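Long-range contacts in probable amino acid aminotransferase (PDB 6Q1Q), which is a probable amino acid aminotransferase of class IV, a mixed alpha/beta protein whose assembly pairs two copies of the chain: residues T35-D40 against S254-A259; R92-R97 against Y108-P113; S127-D132 against A166-G171; L205-P210 against C234-L239; E225-K230 against A280-A285. All blocks are in the same frame, centred on the assembly; numbering follows the deposited sequence.

Interaction 1 (T35-D40 against S254-A259); sequences TLLVRD and SSMTLA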
# COMPACT_ATOMS: atom_id res chain seq x y z
N THR B 35 8.36 13.90 1.08
CA THR B 35 9.75 13.84 1.51
C THR B 35 10.48 15.07 0.99
O THR B 35 10.38 15.41 -0.19
CB THR B 35 10.44 12.57 1.00
OG1 THR B 35 9.97 11.44 1.75
CG2 THR B 35 11.95 12.67 1.15
N LEU B 36 11.21 15.75 1.88
CA LEU B 36 11.96 16.94 1.54
C LEU B 36 13.39 16.79 2.03
O LEU B 36 13.66 16.09 3.01
CB LEU B 36 11.34 18.21 2.14
CG LEU B 36 10.01 18.71 1.58
CD1 LEU B 36 8.83 18.02 2.26
CD2 LEU B 36 9.91 20.21 1.74
N LEU B 37 14.31 17.46 1.34
CA LEU B 37 15.71 17.48 1.73
C LEU B 37 16.01 18.80 2.44
O LEU B 37 15.73 19.87 1.91
CB LEU B 37 16.62 17.32 0.51
CG LEU B 37 18.11 17.31 0.83
CD1 LEU B 37 18.62 15.88 0.95
CD2 LEU B 37 18.90 18.09 -0.21
N VAL B 38 16.56 18.70 3.65
CA VAL B 38 17.03 19.87 4.38
C VAL B 38 18.48 20.10 4.01
O VAL B 38 19.34 19.25 4.28
CB VAL B 38 16.86 19.69 5.90
CG1 VAL B 38 17.62 20.78 6.64
CG2 VAL B 38 15.39 19.72 6.27
N ARG B 39 18.77 21.24 3.38
CA ARG B 39 20.10 21.54 2.89
C ARG B 39 20.40 23.02 3.08
O ARG B 39 19.63 23.87 2.62
CB ARG B 39 20.26 21.16 1.41
CG ARG B 39 21.48 21.76 0.75
CD ARG B 39 21.62 21.31 -0.70
NE ARG B 39 22.06 19.92 -0.79
CZ ARG B 39 22.42 19.33 -1.92
NH1 ARG B 39 22.39 20.00 -3.06
NH2 ARG B 39 22.82 18.06 -1.91
N ASP B 40 21.52 23.31 3.74
CA ASP B 40 22.00 24.67 3.96
C ASP B 40 20.96 25.52 4.71
O ASP B 40 20.54 26.58 4.25
CB ASP B 40 22.41 25.33 2.64
CG ASP B 40 23.67 24.73 2.05
OD1 ASP B 40 24.10 25.18 0.98
OD2 ASP B 40 24.20 23.77 2.65
N SER B 254 14.60 12.11 -7.42
CA SER B 254 13.67 12.16 -6.30
C SER B 254 14.08 13.30 -5.38
O SER B 254 15.08 13.99 -5.62
CB SER B 254 13.61 10.82 -5.56
OG SER B 254 14.91 10.37 -5.23
N SER B 255 13.31 13.49 -4.32
CA SER B 255 13.48 14.68 -3.49
C SER B 255 14.63 14.54 -2.50
O SER B 255 15.34 15.52 -2.24
CB SER B 255 12.18 14.99 -2.76
OG SER B 255 11.20 15.47 -3.67
N MET B 256 14.84 13.36 -1.92
CA MET B 256 15.92 13.21 -0.95
C MET B 256 17.23 12.80 -1.61
O MET B 256 18.24 13.51 -1.49
CB MET B 256 15.53 12.18 0.12
CG MET B 256 16.63 11.96 1.15
SD MET B 256 16.65 10.29 1.84
CE MET B 256 14.90 10.00 2.11
N THR B 257 17.24 11.67 -2.32
CA THR B 257 18.34 11.37 -3.23
C THR B 257 18.03 12.09 -4.54
O THR B 257 17.13 11.69 -5.29
CB THR B 257 18.52 9.87 -3.42
OG1 THR B 257 19.31 9.62 -4.59
CG2 THR B 257 17.19 9.14 -3.52
N LEU B 258 18.78 13.16 -4.81
CA LEU B 258 18.38 14.09 -5.86
C LEU B 258 18.47 13.45 -7.24
O LEU B 258 17.46 13.30 -7.93
CB LEU B 258 19.24 15.36 -5.79
CG LEU B 258 19.24 16.01 -4.41
CD1 LEU B 258 20.35 17.03 -4.29
CD2 LEU B 258 17.88 16.65 -4.13
N ALA B 259 19.67 13.06 -7.65
CA ALA B 259 19.86 12.44 -8.95
C ALA B 259 20.79 11.25 -8.82
O ALA B 259 21.89 11.37 -8.27
CB ALA B 259 20.42 13.44 -9.97

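Interaction 2 (R92-R97 against Y108-P113); sequences RLIYSR and YVMVSP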
# COMPACT_ATOMS: atom_id res chain seq x y z
N ARG B 92 10.15 14.56 6.53
CA ARG B 92 8.94 13.94 6.00
C ARG B 92 7.70 14.52 6.66
O ARG B 92 7.69 14.81 7.86
CB ARG B 92 8.97 12.42 6.21
CG ARG B 92 9.74 11.67 5.15
CD ARG B 92 9.76 10.18 5.43
NE ARG B 92 10.61 9.85 6.57
CZ ARG B 92 11.06 8.63 6.84
NH1 ARG B 92 10.75 7.61 6.05
NH2 ARG B 92 11.83 8.43 7.90
N LEU B 93 6.66 14.69 5.85
CA LEU B 93 5.34 15.10 6.32
C LEU B 93 4.43 13.88 6.23
O LEU B 93 4.28 13.30 5.16
CB LEU B 93 4.79 16.24 5.47
CG LEU B 93 5.81 17.27 4.96
CD1 LEU B 93 5.20 18.12 3.87
CD2 LEU B 93 6.29 18.13 6.11
N ILE B 94 3.82 13.51 7.35
CA ILE B 94 2.91 12.36 7.41
C ILE B 94 1.52 12.86 7.75
O ILE B 94 1.33 13.56 8.75
CB ILE B 94 3.39 11.29 8.41
CG1 ILE B 94 4.67 10.63 7.89
CG2 ILE B 94 2.31 10.25 8.65
CD1 ILE B 94 5.89 10.91 8.71
N TYR B 95 0.55 12.48 6.92
CA TYR B 95 -0.83 12.97 7.02
C TYR B 95 -1.74 11.76 6.84
O TYR B 95 -1.98 11.31 5.72
CB TYR B 95 -1.09 14.03 5.96
CG TYR B 95 -2.40 14.79 6.09
CD1 TYR B 95 -2.86 15.22 7.33
CD2 TYR B 95 -3.15 15.11 4.97
CE1 TYR B 95 -4.05 15.93 7.45
CE2 TYR B 95 -4.34 15.81 5.08
CZ TYR B 95 -4.78 16.22 6.31
OH TYR B 95 -5.96 16.92 6.42
N SER B 96 -2.22 11.22 7.96
CA SER B 96 -3.02 10.01 7.97
C SER B 96 -4.48 10.32 8.26
O SER B 96 -4.82 11.37 8.82
CB SER B 96 -2.49 9.02 9.01
OG SER B 96 -3.55 8.34 9.65
N ARG B 97 -5.36 9.38 7.89
CA ARG B 97 -6.79 9.56 8.10
C ARG B 97 -7.16 9.65 9.57
O ARG B 97 -8.28 10.06 9.89
CB ARG B 97 -7.57 8.43 7.43
CG ARG B 97 -9.03 8.76 7.15
CD ARG B 97 -9.69 7.72 6.26
NE ARG B 97 -8.90 7.46 5.06
CZ ARG B 97 -8.93 8.21 3.96
NH1 ARG B 97 -9.71 9.28 3.91
NH2 ARG B 97 -8.17 7.90 2.92
N TYR B 108 2.03 15.08 11.47
CA TYR B 108 3.26 15.49 12.13
C TYR B 108 4.37 15.60 11.11
O TYR B 108 4.25 15.16 9.96
CB TYR B 108 3.64 14.53 13.26
CG TYR B 108 3.86 13.09 12.84
CD1 TYR B 108 2.79 12.20 12.77
CD2 TYR B 108 5.13 12.62 12.52
CE1 TYR B 108 2.99 10.88 12.39
CE2 TYR B 108 5.33 11.31 12.14
CZ TYR B 108 4.25 10.44 12.07
OH TYR B 108 4.45 9.13 11.69
N VAL B 109 5.47 16.21 11.54
CA VAL B 109 6.66 16.41 10.71
C VAL B 109 7.80 15.64 11.36
O VAL B 109 7.94 15.64 12.58
CB VAL B 109 7.01 17.90 10.57
CG1 VAL B 109 8.38 18.08 9.92
CG2 VAL B 109 5.93 18.64 9.78
N MET B 110 8.60 14.98 10.53
CA MET B 110 9.70 14.15 11.00
C MET B 110 10.94 14.48 10.20
O MET B 110 10.90 14.52 8.97
CB MET B 110 9.36 12.66 10.87
CG MET B 110 10.29 11.75 11.65
SD MET B 110 9.57 10.13 11.99
CE MET B 110 8.82 9.75 10.41
N VAL B 111 12.05 14.71 10.90
CA VAL B 111 13.35 14.90 10.27
C VAL B 111 14.30 13.86 10.84
O VAL B 111 14.37 13.66 12.06
CB VAL B 111 13.88 16.33 10.48
CG1 VAL B 111 13.87 16.72 11.95
CG2 VAL B 111 15.27 16.47 9.88
N SER B 112 15.00 13.16 9.95
CA SER B 112 15.88 12.06 10.33
C SER B 112 17.17 12.17 9.53
O SER B 112 17.23 12.94 8.57
CB SER B 112 15.18 10.72 10.09
OG SER B 112 14.68 10.63 8.77
N PRO B 113 18.23 11.43 9.89
CA PRO B 113 19.46 11.49 9.09
C PRO B 113 19.24 10.96 7.68
O PRO B 113 18.35 10.13 7.43
CB PRO B 113 20.43 10.61 9.87
CG PRO B 113 19.89 10.57 11.26
CD PRO B 113 18.41 10.65 11.12

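Interaction 3 (S127-D132 against A166-G171); sequences SAITLD and ARQGAG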
# COMPACT_ATOMS: atom_id res chain seq x y z
N SER B 127 22.97 0.73 -10.58
CA SER B 127 22.55 -0.21 -11.61
C SER B 127 21.09 -0.55 -11.37
O SER B 127 20.65 -0.71 -10.22
CB SER B 127 23.40 -1.48 -11.59
OG SER B 127 23.16 -2.22 -10.41
N ALA B 128 20.32 -0.66 -12.45
CA ALA B 128 18.89 -0.86 -12.34
C ALA B 128 18.45 -1.94 -13.32
O ALA B 128 19.13 -2.22 -14.31
CB ALA B 128 18.11 0.44 -12.61
N ILE B 129 17.31 -2.54 -13.02
CA ILE B 129 16.68 -3.50 -13.91
C ILE B 129 15.29 -2.98 -14.25
O ILE B 129 14.68 -2.23 -13.48
CB ILE B 129 16.59 -4.91 -13.29
CG1 ILE B 129 15.85 -4.86 -11.96
CG2 ILE B 129 17.98 -5.50 -13.12
CD1 ILE B 129 15.60 -6.22 -11.35
N THR B 130 14.80 -3.36 -15.42
CA THR B 130 13.44 -3.06 -15.82
C THR B 130 12.53 -4.18 -15.34
O THR B 130 12.85 -5.36 -15.48
CB THR B 130 13.33 -2.90 -17.34
OG1 THR B 130 13.75 -4.12 -17.98
CG2 THR B 130 14.21 -1.76 -17.81
N LEU B 131 11.40 -3.80 -14.76
CA LEU B 131 10.42 -4.76 -14.29
C LEU B 131 9.03 -4.35 -14.77
O LEU B 131 8.69 -3.16 -14.77
CB LEU B 131 10.43 -4.88 -12.75
CG LEU B 131 11.58 -5.65 -12.10
CD1 LEU B 131 11.57 -5.48 -10.59
CD2 LEU B 131 11.51 -7.13 -12.47
N ASP B 132 8.25 -5.34 -15.18
CA ASP B 132 6.90 -5.07 -15.62
C ASP B 132 6.03 -4.65 -14.44
O ASP B 132 6.03 -5.31 -13.39
CB ASP B 132 6.30 -6.29 -16.31
CG ASP B 132 6.90 -6.53 -17.68
OD1 ASP B 132 7.09 -7.71 -18.05
OD2 ASP B 132 7.18 -5.54 -18.38
N ALA B 166 17.27 -6.11 -5.42
CA ALA B 166 18.50 -6.28 -4.65
C ALA B 166 19.00 -7.72 -4.72
O ALA B 166 20.21 -7.96 -4.84
CB ALA B 166 18.28 -5.85 -3.20
N ARG B 167 18.09 -8.69 -4.65
CA ARG B 167 18.48 -10.08 -4.78
C ARG B 167 19.04 -10.39 -6.15
O ARG B 167 19.81 -11.35 -6.30
CB ARG B 167 17.30 -11.01 -4.47
CG ARG B 167 17.00 -11.15 -2.97
CD ARG B 167 15.94 -12.21 -2.70
NE ARG B 167 14.66 -11.90 -3.34
CZ ARG B 167 13.67 -11.26 -2.73
NH1 ARG B 167 13.80 -10.85 -1.48
NH2 ARG B 167 12.53 -11.03 -3.38
N GLN B 168 18.69 -9.60 -7.17
CA GLN B 168 19.26 -9.74 -8.50
C GLN B 168 20.52 -8.91 -8.68
O GLN B 168 21.02 -8.79 -9.80
CB GLN B 168 18.22 -9.34 -9.56
CG GLN B 168 16.88 -10.04 -9.42
CD GLN B 168 16.99 -11.55 -9.43
OE1 GLN B 168 17.33 -12.15 -10.44
NE2 GLN B 168 16.70 -12.17 -8.29
N GLY B 169 21.05 -8.34 -7.59
CA GLY B 169 22.23 -7.51 -7.69
C GLY B 169 22.00 -6.14 -8.28
O GLY B 169 22.95 -5.49 -8.71
N ALA B 170 20.75 -5.66 -8.28
CA ALA B 170 20.40 -4.36 -8.83
C ALA B 170 20.03 -3.39 -7.72
O ALA B 170 19.39 -3.78 -6.74
CB ALA B 170 19.24 -4.48 -9.82
N GLY B 171 20.44 -2.14 -7.88
CA GLY B 171 20.23 -1.13 -6.86
C GLY B 171 18.89 -0.41 -6.94
O GLY B 171 18.47 0.23 -5.97

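Interaction 4 (L205-P210 against C234-L239); sequences LLTPPP and CDYRAL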
# COMPACT_ATOMS: atom_id res chain seq x y z
N LEU B 205 16.07 17.08 -22.27
CA LEU B 205 15.75 16.28 -21.11
C LEU B 205 14.30 15.83 -21.20
O LEU B 205 13.42 16.62 -21.56
CB LEU B 205 15.98 17.07 -19.82
CG LEU B 205 17.44 17.38 -19.52
CD1 LEU B 205 17.60 18.08 -18.18
CD2 LEU B 205 18.24 16.09 -19.54
N LEU B 206 14.05 14.57 -20.87
CA LEU B 206 12.76 13.95 -21.15
C LEU B 206 12.36 13.05 -19.99
O LEU B 206 13.21 12.41 -19.37
CB LEU B 206 12.81 13.15 -22.45
CG LEU B 206 12.97 14.00 -23.70
CD1 LEU B 206 13.58 13.18 -24.82
CD2 LEU B 206 11.64 14.60 -24.10
N THR B 207 11.06 13.02 -19.72
CA THR B 207 10.47 12.27 -18.63
C THR B 207 9.17 11.67 -19.15
O THR B 207 8.56 12.22 -20.07
CB THR B 207 10.22 13.16 -17.40
OG1 THR B 207 9.91 12.36 -16.26
CG2 THR B 207 9.08 14.12 -17.66
N PRO B 208 8.75 10.53 -18.60
CA PRO B 208 7.56 9.85 -19.14
C PRO B 208 6.33 10.73 -19.08
O PRO B 208 6.26 11.67 -18.26
CB PRO B 208 7.42 8.63 -18.22
CG PRO B 208 8.81 8.34 -17.81
CD PRO B 208 9.46 9.68 -17.64
N PRO B 209 5.33 10.46 -19.92
CA PRO B 209 4.17 11.32 -19.96
C PRO B 209 3.45 11.24 -18.63
O PRO B 209 3.41 10.18 -17.98
CB PRO B 209 3.31 10.73 -21.09
CG PRO B 209 4.16 9.82 -21.79
CD PRO B 209 5.16 9.32 -20.80
N PRO B 210 2.96 12.39 -18.16
CA PRO B 210 2.46 12.52 -16.79
C PRO B 210 0.98 12.23 -16.61
O PRO B 210 0.52 12.23 -15.46
CB PRO B 210 2.85 13.97 -16.45
CG PRO B 210 2.77 14.69 -17.76
CD PRO B 210 3.06 13.67 -18.85
N CYS B 234 12.98 20.60 -22.93
CA CYS B 234 12.40 19.67 -21.98
C CYS B 234 10.96 19.40 -22.38
O CYS B 234 10.21 20.33 -22.70
CB CYS B 234 12.46 20.22 -20.55
SG CYS B 234 14.11 20.67 -20.00
N ASP B 235 10.57 18.13 -22.37
CA ASP B 235 9.22 17.77 -22.79
C ASP B 235 8.83 16.44 -22.15
O ASP B 235 9.68 15.68 -21.67
CB ASP B 235 9.12 17.70 -24.32
CG ASP B 235 7.68 17.75 -24.81
OD1 ASP B 235 6.89 18.53 -24.24
OD2 ASP B 235 7.36 17.01 -25.76
N TYR B 236 7.53 16.18 -22.15
CA TYR B 236 6.97 14.93 -21.67
C TYR B 236 6.68 14.05 -22.89
O TYR B 236 5.88 14.44 -23.75
CB TYR B 236 5.70 15.19 -20.87
CG TYR B 236 5.90 16.10 -19.67
CD1 TYR B 236 6.06 15.58 -18.40
CD2 TYR B 236 5.94 17.48 -19.82
CE1 TYR B 236 6.25 16.40 -17.31
CE2 TYR B 236 6.12 18.32 -18.73
CZ TYR B 236 6.28 17.77 -17.48
OH TYR B 236 6.46 18.59 -16.39
N ARG B 237 7.31 12.89 -22.95
CA ARG B 237 7.20 12.04 -24.13
C ARG B 237 7.02 10.59 -23.70
O ARG B 237 7.55 10.15 -22.67
CB ARG B 237 8.43 12.17 -25.03
CG ARG B 237 8.53 13.51 -25.75
CD ARG B 237 8.26 13.39 -27.25
NE ARG B 237 9.47 13.06 -28.00
CZ ARG B 237 10.37 13.96 -28.39
NH1 ARG B 237 10.20 15.24 -28.10
NH2 ARG B 237 11.44 13.58 -29.08
N ALA B 238 6.28 9.84 -24.51
CA ALA B 238 6.17 8.39 -24.32
C ALA B 238 7.49 7.74 -24.70
O ALA B 238 7.91 7.80 -25.86
CB ALA B 238 5.02 7.83 -25.15
N LEU B 239 8.12 7.09 -23.74
CA LEU B 239 9.41 6.44 -23.94
C LEU B 239 9.27 4.93 -23.80
O LEU B 239 8.46 4.44 -23.00
CB LEU B 239 10.44 6.97 -22.95
CG LEU B 239 10.44 8.49 -22.78
CD1 LEU B 239 11.22 8.91 -21.55
CD2 LEU B 239 10.97 9.18 -24.03

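Interaction 5 (E225-K230 against A280-A285); sequences EVARAK and AELVDA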
# COMPACT_ATOMS: atom_id res chain seq x y z
N GLU B 225 12.42 23.53 -15.02
CA GLU B 225 12.42 24.98 -15.02
C GLU B 225 13.84 25.54 -15.14
O GLU B 225 14.08 26.50 -15.87
CB GLU B 225 11.73 25.49 -13.75
CG GLU B 225 10.25 25.17 -13.73
CD GLU B 225 9.44 26.12 -14.60
OE1 GLU B 225 9.85 27.29 -14.72
OE2 GLU B 225 8.43 25.67 -15.19
N VAL B 226 14.79 24.93 -14.42
CA VAL B 226 16.18 25.38 -14.50
C VAL B 226 16.80 24.98 -15.84
O VAL B 226 17.56 25.76 -16.44
CB VAL B 226 16.98 24.83 -13.31
CG1 VAL B 226 18.47 25.12 -13.49
CG2 VAL B 226 16.47 25.43 -12.01
N ALA B 227 16.48 23.78 -16.33
CA ALA B 227 17.07 23.32 -17.58
C ALA B 227 16.57 24.14 -18.76
O ALA B 227 17.35 24.46 -19.67
CB ALA B 227 16.76 21.83 -17.78
N ARG B 228 15.28 24.47 -18.78
CA ARG B 228 14.75 25.32 -19.84
C ARG B 228 15.42 26.69 -19.83
O ARG B 228 15.65 27.28 -20.89
CB ARG B 228 13.24 25.46 -19.70
CG ARG B 228 12.45 24.33 -20.35
CD ARG B 228 10.97 24.43 -20.06
NE ARG B 228 10.22 23.30 -20.60
CZ ARG B 228 9.23 22.68 -19.97
NH1 ARG B 228 8.85 23.09 -18.77
NH2 ARG B 228 8.61 21.66 -20.55
N ALA B 229 15.74 27.20 -18.64
CA ALA B 229 16.40 28.50 -18.55
C ALA B 229 17.80 28.47 -19.15
O ALA B 229 18.26 29.49 -19.68
CB ALA B 229 16.46 28.95 -17.09
N LYS B 230 18.50 27.33 -19.08
CA LYS B 230 19.82 27.21 -19.67
C LYS B 230 19.78 26.86 -21.15
O LYS B 230 20.84 26.57 -21.73
CB LYS B 230 20.65 26.16 -18.93
CG LYS B 230 21.10 26.56 -17.54
CD LYS B 230 22.26 25.69 -17.08
CE LYS B 230 23.47 25.84 -17.98
NZ LYS B 230 24.05 27.21 -17.90
N ALA B 280 24.11 16.94 -12.72
CA ALA B 280 24.19 16.93 -11.27
C ALA B 280 24.17 18.34 -10.69
O ALA B 280 23.75 18.53 -9.54
CB ALA B 280 25.45 16.19 -10.82
N GLU B 281 24.63 19.34 -11.44
CA GLU B 281 24.52 20.72 -11.00
C GLU B 281 23.19 21.35 -11.39
O GLU B 281 22.81 22.36 -10.79
CB GLU B 281 25.68 21.56 -11.53
CG GLU B 281 27.01 21.25 -10.84
CD GLU B 281 28.21 21.78 -11.61
OE1 GLU B 281 28.02 22.45 -12.64
OE2 GLU B 281 29.35 21.53 -11.16
N LEU B 282 22.49 20.79 -12.37
CA LEU B 282 21.17 21.30 -12.72
C LEU B 282 20.15 20.99 -11.63
O LEU B 282 19.36 21.85 -11.24
CB LEU B 282 20.71 20.71 -14.06
CG LEU B 282 21.27 21.33 -15.34
CD1 LEU B 282 20.78 20.56 -16.55
CD2 LEU B 282 20.85 22.79 -15.43
N VAL B 283 20.16 19.75 -11.13
CA VAL B 283 19.28 19.39 -10.03
C VAL B 283 19.64 20.17 -8.78
O VAL B 283 18.77 20.59 -8.01
CB VAL B 283 19.32 17.87 -9.78
CG1 VAL B 283 18.37 17.48 -8.66
CG2 VAL B 283 18.97 17.12 -11.06
N ASP B 284 20.94 20.37 -8.55
CA ASP B 284 21.39 21.17 -7.41
C ASP B 284 20.80 22.57 -7.45
O ASP B 284 20.35 23.10 -6.42
CB ASP B 284 22.91 21.22 -7.37
CG ASP B 284 23.53 19.94 -6.83
OD1 ASP B 284 24.74 19.72 -7.08
OD2 ASP B 284 22.81 19.14 -6.20
N ALA B 285 20.80 23.20 -8.63
CA ALA B 285 20.20 24.52 -8.77
C ALA B 285 18.68 24.49 -8.69
O ALA B 285 18.07 25.50 -8.34
CB ALA B 285 20.63 25.15 -10.09

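Interaction 1 (T35-D40 against S254-A259)
Leu37 reaches out from the strand and meets the loop 254-259 at three points. Its CB lies 3.5 Å from Ser255 O, its CD1 lies 3.4 Å from Met256 O, and its CD2 comes within 4.3 Å of Leu258 CD2. With CG anti to the backbone N (chi1 -179°), the leucine projects across the loop and rests two of its carbons on carbonyl oxygens. Next to it, Thr35 O sits 3.2 Å from Ser255 CB, while the methyl Thr35 CG2 touches Met256 CB at 3.8 Å, the two side chains crossing at a slant. At the far end Arg39 and Leu258 approach from opposite directions, and Arg39 NH2 is 3.6 Å from Leu258 CD1, an apolar touch for a charged group. No hydrogen bond links the two segments; the contact is made largely of carbon against carbonyl oxygen and carbon against carbon. In the fold, this is where strand 31-39 of the five-stranded antiparallel sheet meets the loop that joins strands 249-253 and 259-265 of the large mixed sheet. The loop has its own bracing: Ser254 OG donates to Thr257 O at 2.6 Å, and Ser254 N bonds to Leu258 O. Further out, the guanidinium of Arg39 makes salt bridges to Glu88 and Asp284, which probably help hold it beside Leu258. Ser255 OG is hydrogen-bonded to both His49 and Thr219, and Met256 O, besides meeting the leucine methyl, is hydrogen-bonded to Arg122 of helix 116-124.

Interaction 2 (R92-R97 against Y108-P113)
Ile94 lies over one face of the Tyr108 ring. Its CB is 4.1 Å from the ring centroid and 21° off the normal, a CH-pi contact displaced toward the rim. Tyr108 carries its ring between the backbone N and the carbonyl carbon (chi1 59°), which swings it back over the neighbouring strand and beneath the isoleucine. The end of Ile94 fills in further along: CD1 is 3.5 Å from Tyr108 CE2 and 3.6 Å from Met110 CE, so one methyl touches both the ring and the thioether methyl. On the other face of the sheet, Leu93 and Val109 run side by side, with CD2 of the leucine 3.7 Å from CG2 of the valine, under helix 67-84. Between these layers the backbones exchange four bonds, two between Arg92 and Met110 and two between Ile94 and Tyr108; Arg92 N to Met110 O is the shortest, at 2.6 Å. The polar edge begins with Arg92, which lies alongside Met110 and bends at chi3. Its NH2 passes 3.7 Å from Ser112 OG without bonding it, and instead makes a salt bridge with Glu100 of the second subunit; its NE is buried with no partner in the model. Tyr108 OH also leaves the chain, hydrogen-bonding to Ala21 O of the second subunit. The whole is an antiparallel beta hairpin, strands 89-96 and 106-113, with alternating hydrogen-bonded and non-hydrogen-bonded pairs and one face turned to the dimer interface.

Interaction 3 (S127-D132 against A166-G171)
Ile129 faces Ala170 with both of its gamma branches because of its first torsion: at chi1 57° CG1 stands between the backbone N and the carbonyl carbon, and CG2 is anti to the carbonyl carbon. From there CG2 comes 3.7 Å from Ala170 CB and CG1 comes 4.0 Å from the same atom, so the alanine methyl nestles in the fork of the isoleucine. Ser127 has a similar turn, which places OG 3.7 Å from Gly169 O and equally far from Gly171 N, too long for a bond to either. The bond that does cross is made by backbone: Gly171 N donates to Ser127 O at 2.8 Å, with a bent N-H...O angle of 139° and the donor tilted 26° out of the carbonyl plane. What brings Ala170 and Gly171 to the strand is the ending of helix 156-167. Gly169, at positive phi, is the C-prime residue of a Schellman motif, with Gly169 N bonded to Ala166 O and Ala170 N to Ala165 O; the chain then turns and feeds into strand 172-176. That strand runs parallel to 126-132, with Ile129 bonded through its backbone to Asp172 and Ile174, so the contact lies at the return end of a beta-alpha-beta crossover in the mixed sheet. On the helix side, Arg167 forms a salt bridge with Asp61 of the second subunit. Chemically, the contact combines one bent N-H...O hydrogen bond with an alanine methyl set against two isoleucine branches, and no charged side chain joins the two segments.

Interaction 4 (L205-P210 against C234-L239)
Tyr236 and Pro210 have side chains that cross at about a right angle, with Pro210 CG 3.5 Å from Tyr236 CD1. The same tyrosine carbon is reached by Thr207 CG2, at 3.4 Å, since threonine and tyrosine lie side by side on one face of the sheet; the methyl and the proline carbon together fill the notch beside CD1. Pro208 O lies in the plane of the tyrosine ring, at its edge. On the other face, Leu206 drops CD2 onto Asp235 O at 3.3 Å and lies 3.7 Å from Arg237 CG, within a bend that the arginine makes at chi2 and chi3. Beyond the strands, Pro209 is pushed against the chain: its CD is 3.1 Å from Arg237 O, while CG sits 4.0 Å from Ala238 CB. Leu239 CD1 lies against the Thr207-Pro208 junction. Backbone bonds hold the register, Arg237 N to Thr207 O at 3.2 Å and a weak one from Asp235 N to Leu205 O. Thr207 OG1 turns away to bond with Val190 O of the next strand, and helix 218-229 covers the Thr207 and Cys234 face with Phe224. Parallel strands 203-207 and 233-236, 18° apart in direction and linked through that helix, make a beta-alpha-beta unit, and the prolines 208-210 follow directly on its first strand.

Interaction 5 (E225-K230 against A280-A285)
Val226 and Leu282 pass each other in opposite directions where two helices pack: helix 218-229, the connecting helix of a beta-alpha-beta unit, and helix 275-286 near the C-terminus. The short helical segments come within 9.3 Å of one another axis to axis at 118°, and their closest backbones are Ala227 and Leu282. In the tight part, Val226 CG1 is the central atom of the patch. Being anti to the backbone N (chi1 172°), it points at the other helix and lies 3.9 Å from Leu282 CD2 and 4.0 Å from Ala285 CB, touching both the leucine and the alanine one turn on. The valine's other methyl, CG2, sits 4.0 Å from Ala285 O. Leu282 itself is buried, and its methyls spread over the helix: CD1 faces Ala227 CB at 4.4 Å, a light touch, and CD2 bridges the valine and Lys230. Helix 218-229 adds a second patch through Leu223, which packs on Leu282 and Val283. The exposed, thinly covered rim is at Lys230, the first residue after the helix to leave helical angles, which nevertheless makes one close carbon contact. No hydrogen bond or salt bridge joins the two segments. What the lysine supplies is carbon: its chain bends further out, at chi3 and chi4, but those bends turn only CE and NZ, whereas the first two torsions, the second extended (chi2 -162°), carry Lys230 CD to 3.6 Å from Leu282 CD2.

How the interactions relate
Interactions 1 and 2 share the antiparallel sheet, where Thr35 OG1 lies 3.4 Å from Arg92 CG, so the hairpin sits beside the strand that meets the loop 254-259. Interaction 1 also touches interaction 5, where Leu258 CB packs 3.7 Å from Val283 CG1 next to the salt bridge already described. Interaction 5 in turn meets interaction 4, with Arg228 NH2 probably hydrogen-bonded to Cys234 O at 3.0 Å. These form a continuous chain of contacts, 2-1-5-4, although the ends, 2 and 4, have centres about 30 Å apart. Interaction 3 reaches the same mixed sheet as interaction 4, their nearest atoms about 10 Å apart; like interaction 2 it touches the second subunit.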